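PDB 6A2A: sesquisabinene B synthase 2 from Santalum album, which probably catalyses the magnesium- or manganese-dependent cyclisation of farnesyl diphosphate to the sesquiterpene sesquisabinene B. Local coordinates for residues Thr80-Glu83 against Phe84-Thr87; Asp229-Glu233 against Glu234-Asn238; Ile136-Pro139 against Gln140-Glu144; Pro201-Ala204 against Lys205-His209. One frame throughout, in Å; residues are numbered along the deposited sequence.

Contact 1 (Thr80-Glu83 against Phe84-Thr87); sequences TKLE and FIDT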
loop_
_atom_site.group_PDB
_atom_site.type_symbol
_atom_site.label_atom_id
_atom_site.label_comp_id
_atom_site.label_asym_id
_atom_site.label_seq_id
_atom_site.Cartn_x
_atom_site.Cartn_y
_atom_site.Cartn_z
ATOM N N THR A 80 -24.457 -1.155 -42.453
ATOM C CA THR A 80 -23.687 -0.012 -42.046
ATOM C C THR A 80 -23.719 0.062 -40.514
ATOM O O THR A 80 -22.732 0.363 -39.899
ATOM C CB THR A 80 -24.225 1.270 -42.714
ATOM O OG1 THR A 80 -24.098 1.068 -44.134
ATOM C CG2 THR A 80 -23.473 2.503 -42.294
ATOM N N LYS A 81 -24.866 -0.231 -39.902
ATOM C CA LYS A 81 -24.946 -0.202 -38.456
ATOM C C LYS A 81 -24.077 -1.336 -37.875
ATOM O O LYS A 81 -23.413 -1.101 -36.890
ATOM C CB LYS A 81 -26.411 -0.312 -38.003
ATOM C CG LYS A 81 -26.655 -0.259 -36.495
ATOM C CD LYS A 81 -26.059 0.952 -35.767
ATOM C CE LYS A 81 -26.637 2.301 -36.154
ATOM N NZ LYS A 81 -27.981 2.508 -35.587
ATOM N N LEU A 82 -24.070 -2.511 -38.465
ATOM C CA LEU A 82 -23.221 -3.606 -37.877
ATOM C C LEU A 82 -21.751 -3.182 -37.983
ATOM O O LEU A 82 -20.953 -3.403 -37.091
ATOM C CB LEU A 82 -23.433 -4.916 -38.611
ATOM C CG LEU A 82 -24.756 -5.652 -38.376
ATOM C CD1 LEU A 82 -24.752 -6.946 -39.104
ATOM C CD2 LEU A 82 -25.069 -5.896 -36.907
ATOM N N GLU A 83 -21.383 -2.577 -39.108
ATOM C CA GLU A 83 -20.020 -2.176 -39.308
ATOM C C GLU A 83 -19.645 -1.118 -38.271
ATOM O O GLU A 83 -18.522 -1.166 -37.729
ATOM C CB GLU A 83 -19.814 -1.708 -40.770
ATOM C CG GLU A 83 -19.700 -2.815 -41.757
ATOM C CD GLU A 83 -19.748 -2.345 -43.216
ATOM O OE1 GLU A 83 -20.068 -1.144 -43.426
ATOM O OE2 GLU A 83 -19.480 -3.152 -44.109
ATOM N N PHE A 84 -20.548 -0.198 -37.904
ATOM C CA PHE A 84 -20.256 0.830 -37.011
ATOM C C PHE A 84 -20.068 0.262 -35.591
ATOM O O PHE A 84 -19.111 0.655 -34.901
ATOM C CB PHE A 84 -21.391 1.852 -36.994
ATOM C CG PHE A 84 -21.069 3.140 -36.309
ATOM C CD1 PHE A 84 -20.305 4.100 -36.943
ATOM C CD2 PHE A 84 -21.527 3.412 -35.028
ATOM C CE1 PHE A 84 -19.992 5.288 -36.317
ATOM C CE2 PHE A 84 -21.207 4.605 -34.408
ATOM C CZ PHE A 84 -20.445 5.547 -35.058
ATOM N N ILE A 85 -20.968 -0.622 -35.170
ATOM C CA ILE A 85 -20.837 -1.175 -33.787
ATOM C C ILE A 85 -19.650 -2.160 -33.720
ATOM O O ILE A 85 -19.059 -2.308 -32.631
ATOM C CB ILE A 85 -22.160 -1.804 -33.300
ATOM C CG1 ILE A 85 -22.631 -2.940 -34.198
ATOM C CG2 ILE A 85 -23.238 -0.743 -33.124
ATOM C CD1 ILE A 85 -23.636 -3.859 -33.556
ATOM N N ASP A 86 -19.272 -2.805 -34.812
ATOM C CA ASP A 86 -18.011 -3.601 -34.895
ATOM C C ASP A 86 -16.812 -2.692 -34.672
ATOM O O ASP A 86 -15.950 -2.994 -33.913
ATOM C CB ASP A 86 -17.916 -4.417 -36.158
ATOM C CG ASP A 86 -16.826 -5.501 -36.084
ATOM O OD1 ASP A 86 -16.798 -6.194 -35.012
ATOM O OD2 ASP A 86 -16.071 -5.708 -37.085
ATOM N N THR A 87 -16.827 -1.506 -35.290
ATOM C CA THR A 87 -15.792 -0.463 -35.101
ATOM C C THR A 87 -15.738 0.043 -33.665
ATOM O O THR A 87 -14.656 0.175 -33.073
ATOM C CB THR A 87 -16.072 0.717 -36.073
ATOM O OG1 THR A 87 -16.059 0.153 -37.372
ATOM C CG2 THR A 87 -15.043 1.804 -35.982
#

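Contact 2 (Asp229-Glu233 against Glu234-Asn238); sequences DTYEE and EEDVN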
loop_
_atom_site.group_PDB
_atom_site.type_symbol
_atom_site.label_atom_id
_atom_site.label_comp_id
_atom_site.label_asym_id
_atom_site.label_seq_id
_atom_site.Cartn_x
_atom_site.Cartn_y
_atom_site.Cartn_z
ATOM N N ASP A 229 -5.027 3.317 -34.706
ATOM C CA ASP A 229 -4.167 3.656 -35.838
ATOM C C ASP A 229 -4.665 3.139 -37.159
ATOM O O ASP A 229 -4.636 3.861 -38.154
ATOM C CB ASP A 229 -2.750 3.157 -35.613
ATOM C CG ASP A 229 -2.044 3.899 -34.534
ATOM O OD1 ASP A 229 -2.533 4.916 -34.050
ATOM O OD2 ASP A 229 -1.031 3.380 -34.133
ATOM N N THR A 230 -5.131 1.889 -37.202
ATOM C CA THR A 230 -5.633 1.305 -38.432
ATOM C C THR A 230 -6.888 2.053 -38.890
ATOM O O THR A 230 -7.021 2.363 -40.100
ATOM C CB THR A 230 -5.887 -0.195 -38.233
ATOM O OG1 THR A 230 -4.626 -0.835 -37.999
ATOM C CG2 THR A 230 -6.557 -0.845 -39.427
ATOM N N TYR A 231 -7.801 2.324 -37.951
ATOM C CA TYR A 231 -9.087 2.951 -38.283
ATOM C C TYR A 231 -8.893 4.334 -38.936
ATOM O O TYR A 231 -9.691 4.737 -39.812
ATOM C CB TYR A 231 -9.918 3.169 -37.024
ATOM C CG TYR A 231 -11.301 3.700 -37.262
ATOM C CD1 TYR A 231 -12.128 3.150 -38.216
ATOM C CD2 TYR A 231 -11.769 4.757 -36.517
ATOM C CE1 TYR A 231 -13.410 3.629 -38.409
ATOM C CE2 TYR A 231 -13.048 5.249 -36.695
ATOM C CZ TYR A 231 -13.859 4.701 -37.662
ATOM O OH TYR A 231 -15.119 5.203 -37.829
ATOM N N GLU A 232 -7.919 5.064 -38.445
ATOM C CA GLU A 232 -7.635 6.445 -38.893
ATOM C C GLU A 232 -7.311 6.431 -40.384
ATOM O O GLU A 232 -7.787 7.322 -41.097
ATOM C CB GLU A 232 -6.538 7.086 -38.053
ATOM C CG GLU A 232 -6.251 8.524 -38.469
ATOM C CD GLU A 232 -5.447 9.362 -37.494
ATOM O OE1 GLU A 232 -5.087 8.858 -36.448
ATOM O OE2 GLU A 232 -5.162 10.535 -37.805
ATOM N N GLU A 233 -6.627 5.374 -40.833
ATOM C CA GLU A 233 -6.170 5.169 -42.230
ATOM C C GLU A 233 -7.257 4.553 -43.131
ATOM O O GLU A 233 -6.991 4.360 -44.320
ATOM C CB GLU A 233 -4.947 4.243 -42.255
ATOM C CG GLU A 233 -3.739 4.736 -41.465
ATOM C CD GLU A 233 -2.844 3.673 -40.817
ATOM O OE1 GLU A 233 -2.952 2.470 -41.172
ATOM O OE2 GLU A 233 -2.026 4.048 -39.938
ATOM N N GLU A 234 -8.455 4.214 -42.632
ATOM C CA GLU A 234 -9.449 3.560 -43.464
ATOM C C GLU A 234 -10.284 4.622 -44.196
ATOM O O GLU A 234 -10.363 5.752 -43.759
ATOM C CB GLU A 234 -10.344 2.631 -42.649
ATOM C CG GLU A 234 -9.780 1.221 -42.582
ATOM C CD GLU A 234 -10.563 0.269 -41.701
ATOM O OE1 GLU A 234 -11.181 0.739 -40.742
ATOM O OE2 GLU A 234 -10.540 -0.955 -41.990
ATOM N N GLU A 235 -10.966 4.180 -45.238
ATOM C CA GLU A 235 -11.745 5.064 -46.107
ATOM C C GLU A 235 -13.008 5.559 -45.395
ATOM O O GLU A 235 -13.400 6.701 -45.577
ATOM C CB GLU A 235 -12.068 4.328 -47.408
ATOM C CG GLU A 235 -10.822 4.027 -48.222
ATOM C CD GLU A 235 -11.045 3.258 -49.513
ATOM O OE1 GLU A 235 -12.166 3.343 -50.066
ATOM O OE2 GLU A 235 -10.093 2.564 -49.961
ATOM N N ASP A 236 -13.653 4.700 -44.616
ATOM C CA ASP A 236 -14.928 5.053 -43.951
ATOM C C ASP A 236 -14.800 5.593 -42.524
ATOM O O ASP A 236 -15.697 5.402 -41.706
ATOM C CB ASP A 236 -15.858 3.835 -43.908
ATOM C CG ASP A 236 -15.307 2.701 -43.033
ATOM O OD1 ASP A 236 -14.540 2.955 -42.056
ATOM O OD2 ASP A 236 -15.627 1.544 -43.365
ATOM N N VAL A 237 -13.735 6.312 -42.230
ATOM C CA VAL A 237 -13.507 6.752 -40.845
ATOM C C VAL A 237 -14.498 7.859 -40.474
ATOM O O VAL A 237 -14.713 8.812 -41.239
ATOM C CB VAL A 237 -12.052 7.219 -40.630
ATOM C CG1 VAL A 237 -11.591 8.212 -41.690
ATOM C CG2 VAL A 237 -11.862 7.806 -39.237
ATOM N N ASN A 238 -15.090 7.720 -39.293
ATOM C CA ASN A 238 -15.881 8.740 -38.628
ATOM C C ASN A 238 -14.973 9.477 -37.650
ATOM O O ASN A 238 -14.541 8.883 -36.622
ATOM C CB ASN A 238 -17.089 8.137 -37.897
ATOM C CG ASN A 238 -18.018 9.142 -37.244
ATOM O OD1 ASN A 238 -17.618 9.940 -36.392
ATOM N ND2 ASN A 238 -19.292 9.086 -37.603
HETATM O O HOH W 1 -16.658 4.237 -39.540
#

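Contact 3 (Ile136-Pro139 against Gln140-Glu144); sequences IFVP and QDVFE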
loop_
_atom_site.group_PDB
_atom_site.type_symbol
_atom_site.label_atom_id
_atom_site.label_comp_id
_atom_site.label_asym_id
_atom_site.label_seq_id
_atom_site.Cartn_x
_atom_site.Cartn_y
_atom_site.Cartn_z
ATOM N N ILE A 136 -27.145 -14.083 -29.775
ATOM C CA ILE A 136 -28.266 -14.267 -30.718
ATOM C C ILE A 136 -27.812 -15.289 -31.755
ATOM O O ILE A 136 -26.852 -15.053 -32.539
ATOM C CB ILE A 136 -28.697 -12.910 -31.311
ATOM C CG1 ILE A 136 -29.313 -11.991 -30.266
ATOM C CG2 ILE A 136 -29.647 -13.116 -32.476
ATOM C CD1 ILE A 136 -29.285 -10.541 -30.643
ATOM N N PHE A 137 -28.429 -16.471 -31.735
ATOM C CA PHE A 137 -27.985 -17.561 -32.503
ATOM C C PHE A 137 -28.257 -17.334 -34.000
ATOM O O PHE A 137 -29.302 -16.794 -34.366
ATOM C CB PHE A 137 -28.723 -18.839 -32.110
ATOM C CG PHE A 137 -28.179 -20.062 -32.776
ATOM C CD1 PHE A 137 -26.957 -20.577 -32.378
ATOM C CD2 PHE A 137 -28.821 -20.658 -33.845
ATOM C CE1 PHE A 137 -26.423 -21.684 -33.008
ATOM C CE2 PHE A 137 -28.282 -21.774 -34.466
ATOM C CZ PHE A 137 -27.083 -22.286 -34.043
ATOM N N VAL A 138 -27.299 -17.747 -34.814
ATOM C CA VAL A 138 -27.388 -17.769 -36.265
ATOM C C VAL A 138 -26.802 -19.100 -36.641
ATOM O O VAL A 138 -25.753 -19.415 -36.129
ATOM C CB VAL A 138 -26.616 -16.624 -36.952
ATOM C CG1 VAL A 138 -26.709 -16.742 -38.461
ATOM C CG2 VAL A 138 -27.100 -15.266 -36.520
ATOM N N PRO A 139 -27.476 -19.887 -37.475
ATOM C CA PRO A 139 -27.022 -21.184 -37.850
ATOM C C PRO A 139 -25.852 -21.151 -38.842
ATOM O O PRO A 139 -25.736 -20.197 -39.622
ATOM C CB PRO A 139 -28.216 -21.880 -38.527
ATOM C CG PRO A 139 -29.068 -20.758 -38.974
ATOM C CD PRO A 139 -28.802 -19.608 -38.044
ATOM N N GLN A 140 -25.026 -22.157 -38.802
ATOM C CA GLN A 140 -23.890 -22.259 -39.715
ATOM C C GLN A 140 -24.413 -22.414 -41.154
ATOM O O GLN A 140 -23.692 -22.168 -42.091
ATOM C CB GLN A 140 -22.968 -23.438 -39.449
ATOM C CG GLN A 140 -23.600 -24.821 -39.594
ATOM C CD GLN A 140 -22.626 -25.959 -39.645
ATOM O OE1 GLN A 140 -21.406 -25.798 -39.614
ATOM N NE2 GLN A 140 -23.160 -27.165 -39.746
ATOM N N ASP A 141 -25.651 -22.896 -41.301
ATOM C CA ASP A 141 -26.292 -23.036 -42.620
ATOM C C ASP A 141 -26.335 -21.762 -43.473
ATOM O O ASP A 141 -26.467 -21.849 -44.715
ATOM C CB ASP A 141 -27.748 -23.535 -42.373
ATOM C CG ASP A 141 -27.789 -24.829 -41.535
ATOM O OD1 ASP A 141 -27.472 -24.783 -40.291
ATOM O OD2 ASP A 141 -28.144 -25.878 -42.121
ATOM N N VAL A 142 -26.311 -20.597 -42.852
ATOM C CA VAL A 142 -26.227 -19.332 -43.605
ATOM C C VAL A 142 -25.047 -19.330 -44.588
ATOM O O VAL A 142 -25.090 -18.504 -45.555
ATOM C CB VAL A 142 -26.160 -18.080 -42.723
ATOM C CG1 VAL A 142 -27.377 -17.936 -41.831
ATOM C CG2 VAL A 142 -24.834 -18.003 -41.957
ATOM N N PHE A 143 -24.021 -20.163 -44.396
ATOM C CA PHE A 143 -22.852 -20.152 -45.276
ATOM C C PHE A 143 -23.017 -21.148 -46.407
ATOM O O PHE A 143 -22.190 -21.123 -47.304
ATOM C CB PHE A 143 -21.540 -20.397 -44.521
ATOM C CG PHE A 143 -21.243 -19.293 -43.558
ATOM C CD1 PHE A 143 -20.836 -18.039 -43.999
ATOM C CD2 PHE A 143 -21.396 -19.493 -42.197
ATOM C CE1 PHE A 143 -20.589 -17.023 -43.102
ATOM C CE2 PHE A 143 -21.173 -18.469 -41.312
ATOM C CZ PHE A 143 -20.768 -17.233 -41.759
ATOM N N GLU A 144 -24.115 -21.954 -46.431
ATOM C CA GLU A 144 -24.164 -23.106 -47.371
ATOM C C GLU A 144 -24.143 -22.607 -48.830
ATOM O O GLU A 144 -23.597 -23.266 -49.688
ATOM C CB GLU A 144 -25.423 -23.954 -47.147
ATOM C CG GLU A 144 -25.554 -25.104 -48.135
ATOM C CD GLU A 144 -24.541 -26.220 -47.923
ATOM O OE1 GLU A 144 -23.943 -26.699 -48.926
ATOM O OE2 GLU A 144 -24.338 -26.616 -46.738
#

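Contact 4 (Pro201-Ala204 against Lys205-His209); sequences PSLA and KKVSH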
loop_
_atom_site.group_PDB
_atom_site.type_symbol
_atom_site.label_atom_id
_atom_site.label_comp_id
_atom_site.label_asym_id
_atom_site.label_seq_id
_atom_site.Cartn_x
_atom_site.Cartn_y
_atom_site.Cartn_z
ATOM N N PRO A 201 -3.460 -0.656 -48.490
ATOM C CA PRO A 201 -2.767 -0.629 -47.230
ATOM C C PRO A 201 -3.649 -1.079 -46.060
ATOM O O PRO A 201 -3.153 -1.873 -45.254
ATOM C CB PRO A 201 -2.346 0.836 -47.027
ATOM C CG PRO A 201 -2.264 1.360 -48.420
ATOM C CD PRO A 201 -3.415 0.688 -49.121
ATOM N N SER A 202 -4.879 -0.585 -45.932
ATOM C CA SER A 202 -5.588 -0.889 -44.656
ATOM C C SER A 202 -6.032 -2.357 -44.650
ATOM O O SER A 202 -5.930 -3.054 -43.611
ATOM C CB SER A 202 -6.700 0.067 -44.345
ATOM O OG SER A 202 -7.861 -0.165 -45.106
ATOM N N LEU A 203 -6.491 -2.862 -45.788
ATOM C CA LEU A 203 -6.854 -4.243 -45.859
ATOM C C LEU A 203 -5.612 -5.116 -45.692
ATOM O O LEU A 203 -5.684 -6.182 -45.006
ATOM C CB LEU A 203 -7.609 -4.497 -47.173
ATOM C CG LEU A 203 -8.531 -5.714 -47.225
ATOM C CD1 LEU A 203 -9.373 -5.882 -45.964
ATOM C CD2 LEU A 203 -9.419 -5.648 -48.458
ATOM N N ALA A 204 -4.479 -4.758 -46.288
ATOM C CA ALA A 204 -3.230 -5.529 -46.118
ATOM C C ALA A 204 -2.877 -5.697 -44.640
ATOM O O ALA A 204 -2.440 -6.789 -44.207
ATOM C CB ALA A 204 -2.047 -4.870 -46.796
ATOM N N LYS A 205 -2.993 -4.600 -43.921
ATOM C CA LYS A 205 -2.661 -4.584 -42.504
ATOM C C LYS A 205 -3.622 -5.506 -41.760
ATOM O O LYS A 205 -3.190 -6.342 -40.939
ATOM C CB LYS A 205 -2.799 -3.206 -41.874
ATOM C CG LYS A 205 -1.734 -2.175 -42.195
ATOM C CD LYS A 205 -1.849 -0.916 -41.306
ATOM C CE LYS A 205 -1.761 -1.263 -39.828
ATOM N NZ LYS A 205 -1.799 -0.079 -38.923
ATOM N N LYS A 206 -4.894 -5.319 -41.998
ATOM C CA LYS A 206 -5.926 -6.081 -41.270
ATOM C C LYS A 206 -5.801 -7.567 -41.563
ATOM O O LYS A 206 -6.016 -8.389 -40.630
ATOM C CB LYS A 206 -7.343 -5.638 -41.628
ATOM C CG LYS A 206 -7.702 -4.305 -41.012
ATOM C CD LYS A 206 -9.168 -4.119 -40.782
ATOM C CE LYS A 206 -9.943 -4.000 -42.060
ATOM N NZ LYS A 206 -11.369 -3.688 -41.794
ATOM N N VAL A 207 -5.417 -7.948 -42.794
ATOM C CA VAL A 207 -5.354 -9.383 -43.125
ATOM C C VAL A 207 -4.184 -10.051 -42.398
ATOM O O VAL A 207 -4.310 -11.149 -41.855
ATOM C CB VAL A 207 -5.278 -9.619 -44.641
ATOM C CG1 VAL A 207 -4.772 -10.999 -44.974
ATOM C CG2 VAL A 207 -6.616 -9.356 -45.268
ATOM N N SER A 208 -3.041 -9.384 -42.423
ATOM C CA SER A 208 -1.842 -9.856 -41.796
ATOM C C SER A 208 -2.070 -10.034 -40.284
ATOM O O SER A 208 -1.642 -11.054 -39.678
ATOM C CB SER A 208 -0.748 -8.874 -42.124
ATOM O OG SER A 208 0.433 -9.256 -41.513
ATOM N N HIS A 209 -2.698 -9.035 -39.708
ATOM C CA HIS A 209 -3.009 -8.984 -38.298
ATOM C C HIS A 209 -3.927 -10.146 -37.957
ATOM O O HIS A 209 -3.704 -10.861 -36.964
ATOM C CB HIS A 209 -3.641 -7.661 -37.967
ATOM C CG HIS A 209 -3.810 -7.339 -36.521
ATOM N ND1 HIS A 209 -2.749 -6.939 -35.746
ATOM C CD2 HIS A 209 -4.910 -7.175 -35.762
ATOM C CE1 HIS A 209 -3.183 -6.539 -34.564
ATOM N NE2 HIS A 209 -4.505 -6.669 -34.536
#

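Contact 1 (Thr80-Glu83 against Phe84-Thr87)
Thr80 O accepts the amide of Phe84 one helical turn on, 3.0 Å from Phe84 N, and Phe84 CB rests against the same oxygen. Lys81 O takes Ile85 N at 3.0 Å and, weakly, Phe84 N as well. Ile85 also brings carbon to this carbonyl: a chi1 of 59° sets its CG1 between its own backbone N and carbonyl carbon, turned back over the preceding turn, where Ile85 CG1 comes within 3.4 Å of Lys81 O. The side chain of Leu82 runs alongside that of Ile85 in the same direction, with Leu82 CD2 4.2 Å from Ile85 CD1, while Leu82 O bonds Asp86 N. Glu83 O is gripped twice, by Thr87 N at 3.0 Å and by Thr87 OG1 at 2.8 Å, the two donors arriving from opposite faces of the carbonyl plane. With chi1 at -58°, Thr87 OG1 stands beside its own N, which turns the hydroxyl back toward Glu83 O. A valine here would probably leave Glu83 O with the amide bond alone and set a methyl against a polar oxygen. The charged ends leave the helix: Lys81 for the carbonyls of Ile72 and Gln74, Glu83 for His122, Asp86 for Arg129. Helix 78-90 thus lies among helices 55-73, 98-110 and 121-133 of the largely helical N-terminal domain, Ile85 touching all three.

Contact 2 (Asp229-Glu233 against Glu234-Asn238)
Tyr231 and Val237 form the tight part of this helix exit, Val237 CG2 lying over one face of the phenol ring, 4.1 Å from its centroid, in a CH-pi contact displaced toward the rim. With chi1 at -175°, CG lies anti to the backbone N, and the ring reaches segment 234-238, its hydroxyl arriving at Asn238. Glu234 OE1 meets the ring edge in plane, 3.6 Å from Tyr231 CD1, its carboxylate turned 79° to the ring; its other oxygen, OE2, makes a salt bridge with Lys206. At the far end of the ring Asn238 N donates to Tyr231 OH over 2.9 Å, almost straight at 169°, and a water links the same hydroxyl to Asp236 O. A phenylalanine in place of Tyr231 would probably leave the amide of Asn238 without its acceptor and the water with one mate fewer. Backbone closure is more modest: Glu234 N reaches Tyr231 O at 3.1 Å, from well above the carbonyl plane. The outer side is looser and acidic. Glu232, Glu233 and Glu235 are exposed, Glu235 pointing away from the helix end and Glu232 paired with Lys246. Together these residues form a connection between consecutive helices: helix 220-232 ends, a type I beta turn runs from Glu234 to Val237, and Asn238 N-caps helix 239-270, its OD1 accepting the amide of Leu241.

Contact 3 (Ile136-Pro139 against Gln140-Glu144)
The carboxylate of Asp141 stands beside the pyrrolidine ring of Pro139, Asp141 OD1 being 3.5 Å from Pro139 CB. Two residues on, the Phe143 ring carries Val142 CG2 on one face, 3.7 Å above its plane and displaced toward the rim, and meets Phe128 edge-to-face. The side-chain amide of Gln140 is used at both ends, OE1 accepting the backbone N of Ile179 and NE2 donating to Asp178 OD1, which fixes its rotation against the start of helix 178-192. The valines carry the apolar part of the contact: Val138 CG1 touches Val142 CG1 at 3.6 Å, the two side chains crossing at about a right angle. On Val138, a chi1 of 178° sends CG1 forward along the chain, while on Val142 a chi1 of -60° turns CG1 back to receive it. The motif is an extended segment that passes through Pro139 into a 3-10 turn, within the connection from helix 121-133 to the small hairpin of strands 147-148 and 151-152. The turn opens with a weak bond, Val142 N to Pro139 O at 3.3 Å, and tightens with Phe143 N to Gln140 O at 3.1 Å and Glu144 N to Asp141 O at 2.9 Å. Val142 also drapes both methyls round Pro139 O, and Val138, the buried member of the pair, rests on Phe128 and Met131 of helix 121-133.

Contact 4 (Pro201-Ala204 against Lys205-His209)
A chi1 of -74° on both Lys205 and Lys206 places each CG beside its own backbone N, against a carbonyl oxygen of the preceding turn: Lys205 CG is 3.4 Å from Pro201 O, and Lys206 CG is 3.4 Å from Ser202 O. These are the opening turns of helix 201-212, in the largely helical N-terminal part of a plant terpene synthase, with a proline as the first helical residue. Each of those two oxygens also takes an amide, Lys205 N on Pro201 O and Lys206 N on Ser202 O, both at 3.0 Å. Beyond CG both lysine chains are bent at chi3; that of Lys205 lies on Trp226 and delivers NZ to the hydroxyl of Thr230. Leu203 and Val207 give the helix an apolar side: both lean on Val160 of helix 160-170, and Ala204 and Val207 share Ile198 in the preceding loop. The side chains of Leu203 and Val207 meet only distantly, Leu203 CD1 standing 4.5 Å from Val207 CG2. Around Leu203 O the fit is closer: Val207 N bonds it at 2.8 Å, and Val207 CG2, beside that same N, lies 3.3 Å from Leu203 O.

In the fold
None of the four contacts lies in the deep core: contacts 1 and 2 are partly buried, contacts 3 and 4 are at the surface, and all are away from the metal site. Contacts 1 and 4 are regular helix turns, whereas contact 2 is a helix exit and contact 3 a 3-10 turn held mainly by valines. Contact 2 is the hub. It touches contact 1 by packing, Thr87 CG2 lying 3.4 Å from Tyr231 CE1, and contact 4 through polar ends, the Glu234-Lys206 salt bridge and a probable hydrogen bond from Lys205 to Thr230. Contact 3 stands apart, about 30 Å from contact 2 between centres, but shares helix 121-133 as a neighbour with contact 1.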